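Local coordinates for protein phosphoribosylaminoimidazole-succinocarboxamide synthase (Pyrococcus horikoshii, PDB 4O7S) that catalyses the ATP-dependent ligation of L-aspartate to carboxyaminoimidazole ribonucleotide, forming SAICAR in de novo purine biosynthesis, at residues 174-179 and 190-195. Sequence-based numbering, arbitrary orientation.
With TYD (thymidine-5'-diphosphate), chain B.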
ATOM      1  N   PHE A 174      13.043   7.165   7.196  1.00 13.51           N
ATOM      2  CA  PHE A 174      12.773   7.105   8.643  1.00 13.29           C
ATOM      3  C   PHE A 174      11.306   6.808   8.897  1.00 13.14           C
ATOM      4  O   PHE A 174      10.477   6.929   8.000  1.00 12.47           O
ATOM      5  CB  PHE A 174      13.142   8.426   9.335  1.00 13.59           C
ATOM      6  CG  PHE A 174      12.416   9.640   8.785  1.00 14.06           C
ATOM      7  CD1 PHE A 174      11.291  10.148   9.431  1.00 14.02           C
ATOM      8  CD2 PHE A 174      12.876  10.290   7.644  1.00 14.04           C
ATOM      9  CE1 PHE A 174      10.627  11.270   8.952  1.00 14.47           C
ATOM     10  CE2 PHE A 174      12.214  11.420   7.150  1.00 14.95           C
ATOM     11  CZ  PHE A 174      11.078  11.908   7.805  1.00 14.53           C
ATOM     12  N   LYS A 175      10.986   6.453  10.133  1.00 13.32           N
ATOM     13  CA  LYS A 175       9.613   6.152  10.498  1.00 13.32           C
ATOM     14  C   LYS A 175       9.166   7.079  11.635  1.00 12.82           C
ATOM     15  O   LYS A 175       9.905   7.319  12.592  1.00 12.62           O
ATOM     16  CB  LYS A 175       9.476   4.697  10.939  1.00 14.70           C
ATOM     17  CG  LYS A 175       8.096   4.347  11.500  1.00 17.30           C
ATOM     18  CD  LYS A 175       8.204   3.491  12.750  1.00 20.17           C
ATOM     19  CE  LYS A 175       8.179   4.367  13.971  1.00 22.22           C
ATOM     20  NZ  LYS A 175       8.647   3.686  15.198  1.00 21.28           N
ATOM     21  N   LEU A 176       7.937   7.556  11.526  1.00 11.91           N
ATOM     22  CA  LEU A 176       7.306   8.334  12.573  1.00 11.46           C
ATOM     23  C   LEU A 176       6.013   7.686  13.060  1.00 11.79           C
ATOM     24  O   LEU A 176       5.366   6.880  12.344  1.00 10.64           O
ATOM     25  CB  LEU A 176       6.958   9.730  12.047  1.00 11.52           C
ATOM     26  CG  LEU A 176       8.091  10.586  11.488  1.00 11.12           C
ATOM     27  CD1 LEU A 176       7.490  11.849  10.890  1.00 11.02           C
ATOM     28  CD2 LEU A 176       9.113  10.891  12.575  1.00 11.19           C
ATOM     29  N   GLU A 177       5.626   8.077  14.276  1.00 12.01           N
ATOM     30  CA  GLU A 177       4.331   7.736  14.832  1.00 12.12           C
ATOM     31  C   GLU A 177       3.705   9.008  15.372  1.00 12.61           C
ATOM     32  O   GLU A 177       4.418   9.989  15.640  1.00 12.95           O
ATOM     33  CB  GLU A 177       4.478   6.656  15.902  1.00 13.07           C
ATOM     34  CG  GLU A 177       5.099   5.366  15.342  1.00 14.05           C
ATOM     35  CD  GLU A 177       5.124   4.215  16.336  1.00 14.89           C
ATOM     36  OE1 GLU A 177       4.369   4.237  17.324  1.00 15.76           O
ATOM     37  OE2 GLU A 177       5.916   3.278  16.132  1.00 16.15           O
ATOM     38  N   PHE A 178       2.379   8.997  15.495  1.00 12.27           N
ATOM     39  CA  PHE A 178       1.594  10.182  15.764  1.00 12.80           C
ATOM     40  C   PHE A 178       0.449   9.829  16.686  1.00 13.24           C
ATOM     41  O   PHE A 178       0.016   8.687  16.726  1.00 12.93           O
ATOM     42  CB  PHE A 178       0.970  10.712  14.461  1.00 13.08           C
ATOM     43  CG  PHE A 178       1.955  11.300  13.502  1.00 13.06           C
ATOM     44  CD1 PHE A 178       2.305  12.647  13.586  1.00 12.91           C
ATOM     45  CD2 PHE A 178       2.555  10.505  12.520  1.00 12.73           C
ATOM     46  CE1 PHE A 178       3.220  13.203  12.692  1.00 13.03           C
ATOM     47  CE2 PHE A 178       3.466  11.059  11.629  1.00 12.39           C
ATOM     48  CZ  PHE A 178       3.803  12.400  11.715  1.00 12.22           C
ATOM     49  N   GLY A 179      -0.059  10.823  17.403  1.00 14.17           N
ATOM     50  CA  GLY A 179      -1.282  10.653  18.169  1.00 15.59           C
ATOM     51  C   GLY A 179      -2.042  11.957  18.222  1.00 16.97           C
ATOM     52  O   GLY A 179      -1.544  13.000  17.797  1.00 17.47           O
ATOM     53  N   ASP A 190       6.265   8.708  19.679  1.00 16.26           N
ATOM     54  CA  ASP A 190       7.364   7.742  19.710  1.00 16.48           C
ATOM     55  C   ASP A 190       8.749   8.420  19.826  1.00 17.04           C
ATOM     56  O   ASP A 190       8.942   9.281  20.690  1.00 17.26           O
ATOM     57  CB  ASP A 190       7.281   6.811  18.487  1.00 17.19           C
ATOM     58  CG  ASP A 190       8.015   5.488  18.700  1.00 17.66           C
ATOM     59  OD1 ASP A 190       8.830   5.127  17.849  1.00 18.09           O
ATOM     60  OD2 ASP A 190       7.772   4.801  19.704  1.00 18.03           O
ATOM     61  N   GLU A 191       9.691   8.035  18.955  1.00 16.54           N
ATOM     62  CA  GLU A 191      11.090   8.420  19.045  1.00 16.64           C
ATOM     63  C   GLU A 191      11.623   8.779  17.656  1.00 16.35           C
ATOM     64  O   GLU A 191      11.023   8.402  16.637  1.00 15.90           O
ATOM     65  CB  GLU A 191      11.947   7.254  19.608  1.00 18.15           C
ATOM     66  CG  GLU A 191      12.146   6.086  18.628  1.00 19.32           C
ATOM     67  CD  GLU A 191      13.027   4.954  19.146  1.00 20.91           C
ATOM     68  OE1 GLU A 191      14.259   5.144  19.322  1.00 21.67           O
ATOM     69  OE2 GLU A 191      12.496   3.837  19.327  1.00 20.89           O
ATOM     70  N   ILE A 192      12.760   9.475  17.628  1.00 15.61           N
ATOM     71  CA  ILE A 192      13.524   9.688  16.401  1.00 16.21           C
ATOM     72  C   ILE A 192      14.987   9.410  16.725  1.00 16.39           C
ATOM     73  O   ILE A 192      15.625  10.159  17.464  1.00 15.73           O
ATOM     74  CB  ILE A 192      13.387  11.123  15.825  1.00 16.70           C
ATOM     75  CG1 ILE A 192      11.920  11.485  15.548  1.00 16.64           C
ATOM     76  CG2 ILE A 192      14.181  11.243  14.527  1.00 17.62           C
ATOM     77  CD1 ILE A 192      11.722  12.927  15.132  1.00 16.68           C
ATOM     78  N   SER A 193      15.513   8.321  16.171  1.00 16.38           N
ATOM     79  CA  SER A 193      16.822   7.854  16.560  1.00 16.41           C
ATOM     80  C   SER A 193      17.409   6.969  15.453  1.00 15.84           C
ATOM     81  O   SER A 193      16.713   6.672  14.478  1.00 15.85           O
ATOM     82  CB  SER A 193      16.702   7.066  17.864  1.00 16.72           C
ATOM     83  OG  SER A 193      16.111   5.805  17.611  1.00 17.66           O
ATOM     84  N   PRO A 194      18.689   6.538  15.604  1.00 15.30           N
ATOM     85  CA  PRO A 194      19.286   5.612  14.639  1.00 15.21           C
ATOM     86  C   PRO A 194      18.562   4.255  14.583  1.00 15.29           C
ATOM     87  O   PRO A 194      18.819   3.478  13.660  1.00 14.94           O
ATOM     88  CB  PRO A 194      20.727   5.439  15.155  1.00 15.72           C
ATOM     89  CG  PRO A 194      20.970   6.618  16.058  1.00 15.55           C
ATOM     90  CD  PRO A 194      19.625   6.856  16.696  1.00 14.94           C
ATOM     91  N   ASP A 195      17.686   3.968  15.562  1.00 15.63           N
ATOM     92  CA  ASP A 195      16.767   2.812  15.483  1.00 16.58           C
ATOM     93  C   ASP A 195      15.671   3.006  14.438  1.00 15.68           C
ATOM     94  O   ASP A 195      15.228   2.045  13.835  1.00 15.26           O
ATOM     95  CB  ASP A 195      16.058   2.518  16.828  1.00 17.56           C
ATOM     96  CG  ASP A 195      16.887   1.651  17.775  1.00 19.21           C
ATOM     97  OD1 ASP A 195      16.309   1.085  18.719  1.00 20.24           O
ATOM     98  OD2 ASP A 195      18.109   1.538  17.605  1.00 20.50           O
TER
HETATM   99  PA  TYD B 301      11.739  -0.503   5.886  0.55 20.93           P
HETATM  100  O1A TYD B 301      12.837  -0.538   4.850  0.55 20.10           O
HETATM  101  O2A TYD B 301      10.309  -0.334   5.418  0.55 20.50           O
HETATM  102  O3A TYD B 301      11.774  -1.816   6.816  0.55 20.57           O
HETATM  103  PB  TYD B 301      13.056  -2.616   7.375  0.55 20.74           P
HETATM  104  O1B TYD B 301      14.066  -2.675   6.260  0.55 19.94           O
HETATM  105  O2B TYD B 301      13.558  -1.793   8.539  0.55 21.41           O
HETATM  106  O3B TYD B 301      12.423  -3.926   7.766  0.55 20.07           O
HETATM  107  O5' TYD B 301      12.065   0.665   6.938  0.55 21.76           O
HETATM  108  C5' TYD B 301      12.187   2.016   6.494  0.55 23.36           C
HETATM  109  C4' TYD B 301      12.601   2.937   7.646  0.55 25.05           C
HETATM  110  O4' TYD B 301      11.557   2.993   8.614  0.55 26.09           O
HETATM  111  C3' TYD B 301      13.859   2.500   8.393  0.55 25.04           C
HETATM  112  O3' TYD B 301      14.598   3.676   8.709  0.55 24.29           O
HETATM  113  C2' TYD B 301      13.389   1.895   9.694  0.55 26.38           C
HETATM  114  C1' TYD B 301      12.015   2.517   9.891  0.55 27.91           C
HETATM  115  N1  TYD B 301      11.030   1.581  10.450  0.55 30.41           N
HETATM  116  C2  TYD B 301      10.976   1.335  11.855  0.55 30.48           C
HETATM  117  O2  TYD B 301      11.783   1.901  12.624  0.55 28.51           O
HETATM  118  N3  TYD B 301      10.062   0.488  12.367  0.55 31.77           N
HETATM  119  C4  TYD B 301       9.171  -0.132  11.569  0.55 33.89           C
HETATM  120  O4  TYD B 301       8.325  -0.907  12.056  0.55 35.29           O
HETATM  121  C5  TYD B 301       9.194   0.121  10.101  0.55 33.88           C
HETATM  122  C5M TYD B 301       8.216  -0.529   9.153  0.55 35.57           C
HETATM  123  C6  TYD B 301      10.153   0.996   9.613  0.55 32.26           C
HETATM  124  O   HOH W   1       8.035   9.363  15.586  1.00 12.34           O
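K175 reaches from strand 169-180 to D190 and forms the salt bridge at the centre of a charged network beside a nucleotide site. Strands 169-180 and 186-188 form an antiparallel β-hairpin, and 190-195 is the loop that leaves it before 197-201 pairs with 169-180 again; backbone bonding of E177 with A189 and of K175 with T196 brackets this excursion. K175 NZ lies 3.0 Å from D190 OD1 and approaches from above the carboxylate plane, 45° out of it; it also donates to E177 OE2 at 2.9 Å, on the anti side but tilted out of the carboxylate plane. CG of K175 stands anti to the backbone N (chi1 173°), and bends at chi2 and chi3 turn the chain to meet D190 at about a right angle. The carboxylates of E177 and D190 stack with planes 2° apart, and E177 OE2 and D190 OD1 are 3.9 Å from each other; the shared ammonium probably offsets their like charge. A weak, long ion pair joins K122 to E177.

A water bridges the two backbones, accepting from E177 N at 3.0 Å and donating weakly to E191 O. The apolar contact is small: L176 CD2 meets I192 CG1 at 4.1 Å, while I192 also packs on L60 of helix 45-62. Farther along, S193 OG accepts from D195 N in an ST turn and donates to E191 OE1.

The aliphatic part of K175 borders the bound thymidine diphosphate: CB touches the sugar atom C1' at 3.5 Å, and CD lies 3.6 Å from N3 of the thymine.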